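Local coordinates for surface glycoprotein (Trypanosoma brucei, PDB 5KLH), which is an insect-stage surface antigen whose ectodomain has a bilobed architecture and may act as a sensor, although its precise role is not established, at residues 153-157 and 195-199; 69-75 and 86-91. One frame throughout, in Å; residues are numbered along the deposited sequence.

Interaction 1: 153-157 and 195-199; sequences VYLSK and QDKVQ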
loop_
_atom_site.group_PDB
_atom_site.type_symbol
_atom_site.label_atom_id
_atom_site.label_comp_id
_atom_site.label_asym_id
_atom_site.label_seq_id
_atom_site.Cartn_x
_atom_site.Cartn_y
_atom_site.Cartn_z
ATOM N N VAL A 153 -2.774 0.061 14.357
ATOM C CA VAL A 153 -2.522 -1.054 13.447
ATOM C C VAL A 153 -1.123 -1.637 13.611
ATOM O O VAL A 153 -0.191 -0.950 14.062
ATOM C CB VAL A 153 -2.708 -0.627 11.988
ATOM C CG1 VAL A 153 -4.110 -0.080 11.805
ATOM C CG2 VAL A 153 -1.694 0.450 11.611
ATOM N N TYR A 154 -0.980 -2.905 13.234
ATOM C CA TYR A 154 0.291 -3.602 13.380
ATOM C C TYR A 154 0.682 -4.288 12.085
ATOM O O TYR A 154 -0.126 -5.012 11.485
ATOM C CB TYR A 154 0.224 -4.614 14.513
ATOM C CG TYR A 154 -0.105 -3.985 15.842
ATOM C CD1 TYR A 154 -1.415 -3.747 16.211
ATOM C CD2 TYR A 154 0.907 -3.601 16.720
ATOM C CE1 TYR A 154 -1.721 -3.169 17.429
ATOM C CE2 TYR A 154 0.603 -3.015 17.943
ATOM C CZ TYR A 154 -0.701 -2.794 18.281
ATOM O OH TYR A 154 -0.993 -2.209 19.497
ATOM N N LEU A 155 1.920 -4.076 11.666
ATOM C CA LEU A 155 2.425 -4.652 10.428
ATOM C C LEU A 155 2.334 -6.176 10.402
ATOM O O LEU A 155 2.796 -6.850 11.331
ATOM C CB LEU A 155 3.878 -4.240 10.222
ATOM C CG LEU A 155 4.508 -4.682 8.906
ATOM C CD1 LEU A 155 3.831 -3.988 7.730
ATOM C CD2 LEU A 155 5.981 -4.339 8.956
ATOM N N SER A 156 1.771 -6.703 9.316
ATOM C CA SER A 156 1.589 -8.139 9.145
ATOM C C SER A 156 2.168 -8.612 7.817
ATOM O O SER A 156 2.703 -9.713 7.722
ATOM C CB SER A 156 0.115 -8.491 9.220
ATOM O OG SER A 156 -0.070 -9.877 9.016
ATOM N N LYS A 157 2.014 -7.780 6.793
ATOM C CA LYS A 157 2.482 -8.104 5.451
ATOM C C LYS A 157 3.170 -6.866 4.895
ATOM O O LYS A 157 2.554 -5.813 4.798
ATOM C CB LYS A 157 1.313 -8.549 4.561
ATOM C CG LYS A 157 1.741 -9.201 3.259
ATOM C CD LYS A 157 0.580 -9.929 2.569
ATOM C CE LYS A 157 -0.128 -10.898 3.513
ATOM N NZ LYS A 157 -1.283 -11.584 2.856
ATOM N N GLN A 195 1.857 -8.590 16.045
ATOM C CA GLN A 195 2.232 -9.782 15.291
ATOM C C GLN A 195 3.591 -10.318 15.749
ATOM O O GLN A 195 4.461 -9.527 16.133
ATOM C CB GLN A 195 2.272 -9.458 13.793
ATOM C CG GLN A 195 0.969 -8.908 13.226
ATOM C CD GLN A 195 -0.159 -9.914 13.275
ATOM O OE1 GLN A 195 -0.139 -10.937 12.582
ATOM N NE2 GLN A 195 -1.156 -9.632 14.106
ATOM N N ASP A 196 3.803 -11.635 15.695
ATOM C CA ASP A 196 5.126 -12.152 16.068
ATOM C C ASP A 196 5.979 -12.413 14.824
ATOM O O ASP A 196 7.163 -12.736 14.921
ATOM C CB ASP A 196 5.025 -13.415 16.929
ATOM C CG ASP A 196 4.293 -14.553 16.236
ATOM O OD1 ASP A 196 3.940 -14.412 15.049
ATOM O OD2 ASP A 196 4.074 -15.603 16.885
ATOM N N LYS A 197 5.375 -12.249 13.655
ATOM C CA LYS A 197 6.115 -12.385 12.403
ATOM C C LYS A 197 5.447 -11.586 11.296
ATOM O O LYS A 197 4.261 -11.277 11.372
ATOM C CB LYS A 197 6.233 -13.856 12.008
ATOM C CG LYS A 197 4.897 -14.601 11.970
ATOM C CD LYS A 197 5.121 -16.113 11.865
ATOM C CE LYS A 197 3.843 -16.894 12.107
ATOM N NZ LYS A 197 3.339 -16.678 13.486
ATOM N N VAL A 198 6.232 -11.243 10.271
ATOM C CA VAL A 198 5.758 -10.444 9.154
ATOM C C VAL A 198 6.075 -11.128 7.834
ATOM O O VAL A 198 7.224 -11.498 7.603
ATOM C CB VAL A 198 6.411 -9.024 9.161
ATOM C CG1 VAL A 198 6.093 -8.286 7.886
ATOM C CG2 VAL A 198 5.929 -8.244 10.376
ATOM N N GLN A 199 5.067 -11.307 6.982
ATOM C CA GLN A 199 5.300 -11.814 5.634
ATOM C C GLN A 199 5.821 -10.705 4.732
ATOM O O GLN A 199 5.176 -9.667 4.597
ATOM C CB GLN A 199 4.015 -12.402 5.038
ATOM C CG GLN A 199 3.496 -13.634 5.768
ATOM C CD GLN A 199 2.262 -14.226 5.110
ATOM O OE1 GLN A 199 1.219 -14.381 5.748
ATOM N NE2 GLN A 199 2.379 -14.574 3.831
HETATM O O HOH W 1 1.643 -11.786 10.636
#
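Strand 145-164 takes strand 197-204 as a parallel neighbour here, Lys157 pairing with Gln199 (CA to CA 4.7 Å) while the two short segments diverge by 48°. The pairing lies in the mixed beta sheet of the bilobed ectodomain, next to a classic beta bulge, Ser156 and Lys157 sharing Gly189 as their partner on strand 189-191. One backbone bond crosses directly, Gln199 N to Ser156 O at 2.9 Å and bent to 150°; Val198 CA adds a CA-H...O contact to the same oxygen, and Lys157 CA makes another with Gln199 O. On the buried side Leu155 and Val198 meet at about a right angle, Leu155 CG 4.1 Å from Val198 CG1. Chi1 of -57° sets Gln195 CG anti to its own carbonyl carbon, where it lies 3.3 Å from Leu155 O; a bend at chi2 then turns the amide toward Ser156. That amide is held at both ends: NE2 donates to Val193 O, and OE1 accepts a hydrogen bond from a water. The water also replaces a direct link between the side chains of Ser156 and Gln195: it accepts from Ser156 OG at 3.0 Å and donates to Gln195 OE1 and Lys197 O, each at 2.8 Å.

Interaction 2: 69-75 and 86-91; sequences DGSQLVV and TRRSPL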
loop_
_atom_site.group_PDB
_atom_site.type_symbol
_atom_site.label_atom_id
_atom_site.label_comp_id
_atom_site.label_asym_id
_atom_site.label_seq_id
_atom_site.Cartn_x
_atom_site.Cartn_y
_atom_site.Cartn_z
ATOM N N ASP A 69 14.669 -3.007 15.333
ATOM C CA ASP A 69 15.536 -1.877 15.673
ATOM C C ASP A 69 14.625 -0.841 16.278
ATOM O O ASP A 69 13.992 -0.066 15.557
ATOM C CB ASP A 69 16.264 -1.341 14.446
ATOM C CG ASP A 69 17.060 -0.068 14.728
ATOM O OD1 ASP A 69 17.303 0.255 15.910
ATOM O OD2 ASP A 69 17.451 0.607 13.751
ATOM N N GLY A 70 14.523 -0.860 17.603
ATOM C CA GLY A 70 13.598 0.013 18.295
ATOM C C GLY A 70 12.169 -0.385 17.986
ATOM O O GLY A 70 11.719 -1.461 18.374
ATOM N N SER A 71 11.458 0.474 17.270
ATOM C CA SER A 71 10.053 0.218 16.970
ATOM C C SER A 71 9.871 -0.331 15.553
ATOM O O SER A 71 8.741 -0.583 15.117
ATOM C CB SER A 71 9.241 1.503 17.136
ATOM O OG SER A 71 9.614 2.465 16.157
ATOM N N GLN A 72 10.989 -0.502 14.847
ATOM C CA GLN A 72 10.979 -0.863 13.431
ATOM C C GLN A 72 11.367 -2.306 13.195
ATOM O O GLN A 72 12.285 -2.831 13.831
ATOM C CB GLN A 72 11.937 0.038 12.641
ATOM C CG GLN A 72 11.699 1.509 12.855
ATOM C CD GLN A 72 10.573 2.063 12.010
ATOM O OE1 GLN A 72 10.492 1.812 10.802
ATOM N NE2 GLN A 72 9.710 2.852 12.633
ATOM N N LEU A 73 10.669 -2.950 12.266
ATOM C CA LEU A 73 11.137 -4.203 11.713
ATOM C C LEU A 73 12.211 -3.857 10.691
ATOM O O LEU A 73 12.045 -2.906 9.922
ATOM C CB LEU A 73 9.996 -4.970 11.044
ATOM C CG LEU A 73 10.307 -6.305 10.364
ATOM C CD1 LEU A 73 10.430 -7.421 11.400
ATOM C CD2 LEU A 73 9.209 -6.622 9.375
ATOM N N VAL A 74 13.310 -4.605 10.711
ATOM C CA VAL A 74 14.417 -4.392 9.797
ATOM C C VAL A 74 14.470 -5.530 8.803
ATOM O O VAL A 74 14.785 -6.669 9.166
ATOM C CB VAL A 74 15.763 -4.295 10.554
ATOM C CG1 VAL A 74 16.900 -4.055 9.578
ATOM C CG2 VAL A 74 15.703 -3.175 11.586
ATOM N N VAL A 75 14.173 -5.227 7.544
ATOM C CA VAL A 75 14.138 -6.252 6.509
ATOM C C VAL A 75 15.313 -6.039 5.566
ATOM O O VAL A 75 15.359 -5.060 4.830
ATOM C CB VAL A 75 12.809 -6.218 5.733
ATOM C CG1 VAL A 75 12.771 -7.315 4.686
ATOM C CG2 VAL A 75 11.645 -6.372 6.703
ATOM N N THR A 86 17.774 -2.313 2.370
ATOM C CA THR A 86 17.057 -2.517 3.621
ATOM C C THR A 86 15.783 -1.685 3.655
ATOM O O THR A 86 15.777 -0.523 3.253
ATOM C CB THR A 86 17.931 -2.146 4.838
ATOM O OG1 THR A 86 19.081 -2.999 4.875
ATOM C CG2 THR A 86 17.158 -2.314 6.150
ATOM N N ARG A 87 14.705 -2.286 4.136
ATOM C CA ARG A 87 13.531 -1.517 4.507
ATOM C C ARG A 87 13.313 -1.654 5.993
ATOM O O ARG A 87 13.238 -2.780 6.516
ATOM C CB ARG A 87 12.279 -1.976 3.755
ATOM C CG ARG A 87 11.002 -1.317 4.275
ATOM C CD ARG A 87 10.910 0.140 3.820
ATOM N NE ARG A 87 10.781 0.212 2.369
ATOM C CZ ARG A 87 9.617 0.191 1.718
ATOM N NH1 ARG A 87 8.465 0.133 2.386
ATOM N NH2 ARG A 87 9.604 0.237 0.392
ATOM N N ARG A 88 13.234 -0.510 6.664
ATOM C CA ARG A 88 12.698 -0.435 8.017
ATOM C C ARG A 88 11.247 0.009 7.963
ATOM O O ARG A 88 10.926 0.973 7.281
ATOM C CB ARG A 88 13.520 0.534 8.862
ATOM C CG ARG A 88 14.801 -0.070 9.379
ATOM C CD ARG A 88 15.657 0.974 10.086
ATOM N NE ARG A 88 16.706 0.326 10.870
ATOM C CZ ARG A 88 17.800 -0.203 10.343
ATOM N NH1 ARG A 88 17.992 -0.156 9.038
ATOM N NH2 ARG A 88 18.711 -0.773 11.126
ATOM N N SER A 89 10.364 -0.701 8.660
ATOM C CA SER A 89 8.945 -0.376 8.638
ATOM C C SER A 89 8.457 -0.495 10.065
ATOM O O SER A 89 8.865 -1.421 10.764
ATOM C CB SER A 89 8.172 -1.328 7.714
ATOM O OG SER A 89 6.864 -0.845 7.444
ATOM N N PRO A 90 7.577 0.418 10.503
ATOM C CA PRO A 90 7.156 0.367 11.906
ATOM C C PRO A 90 6.314 -0.867 12.209
ATOM O O PRO A 90 5.395 -1.165 11.451
ATOM C CB PRO A 90 6.332 1.652 12.081
ATOM C CG PRO A 90 5.910 2.026 10.716
ATOM C CD PRO A 90 7.008 1.576 9.794
ATOM N N LEU A 91 6.634 -1.561 13.302
ATOM C CA LEU A 91 5.835 -2.714 13.751
ATOM C C LEU A 91 4.415 -2.316 14.096
ATOM O O LEU A 91 3.472 -3.094 13.921
ATOM C CB LEU A 91 6.484 -3.365 14.956
ATOM C CG LEU A 91 7.824 -4.027 14.660
ATOM C CD1 LEU A 91 8.542 -4.333 15.958
ATOM C CD2 LEU A 91 7.607 -5.287 13.851
#
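Arg88 spreads one face of its guanidinium over Val74, whose CG2 lies 3.5 Å off the plane, nearer its border than its middle. The two side chains run alongside each other, and the arginine chain, straight from CG to NE (chi2 174°), carries the guanidinium across the valine to the carboxylate of Asp69. That salt bridge is side-on and converges on one oxygen: Arg88 NE meets the anti lone pair of Asp69 OD2 at 3.0 Å, while Arg88 NH2 comes to the same atom at 3.2 Å from above the carboxylate plane. The two flat groups stand nearly perpendicular, 86° apart. Val74 CG1 also touches Thr86 CG2, extending this side of the pair. Gln72, bent at chi2, lies alongside Pro90, its NE2 3.6 Å from Pro90 CB. On the other face Leu73 CB packs 3.7 Å from Leu91 CD2, and Leu73 and Val75 also reach Val198 and Val200 of strand 197-204. Arg87, on that same face, leads its head away to a salt bridge with Glu172 and a hydrogen bond to Gln177 O. Reciprocal backbone bonds join Leu73 with Ser89 and Val75 with Arg87. Beyond them Leu91 N binds Ser71 O at 2.9 Å, nearly straight (168°). A type II' turn from Asp69 to Gln72, with Gly70 at positive phi, folds strand 72-79 back beside Asp69, whose carboxylate can then meet Arg88. Strands 68-69, 72-79 and 85-100, successive and each antiparallel to the next, form a beta meander, the last two a beta hairpin.

How the interactions relate
Interactions 1 and 2 lie with centres about 11 Å apart in one sheet, where strand 85-100 runs antiparallel beside strand 145-164. Leu91 O probably accepts a hydrogen bond from Leu155 N at 2.9 Å, joining the second strand of the hairpin to strand 145-164. The second strand of interaction 1 meets the hairpin through side chains instead: Leu73 CD2 packs on Val198 CB at 3.7 Å. Leu73, Leu155 and Val198 therefore belong to one apolar layer, whereas the Asp69-Arg88 salt bridge and the water-linked Ser156-Gln195 pair lie outside it. Along the chain the hairpin closes first; the parallel pairing follows in series.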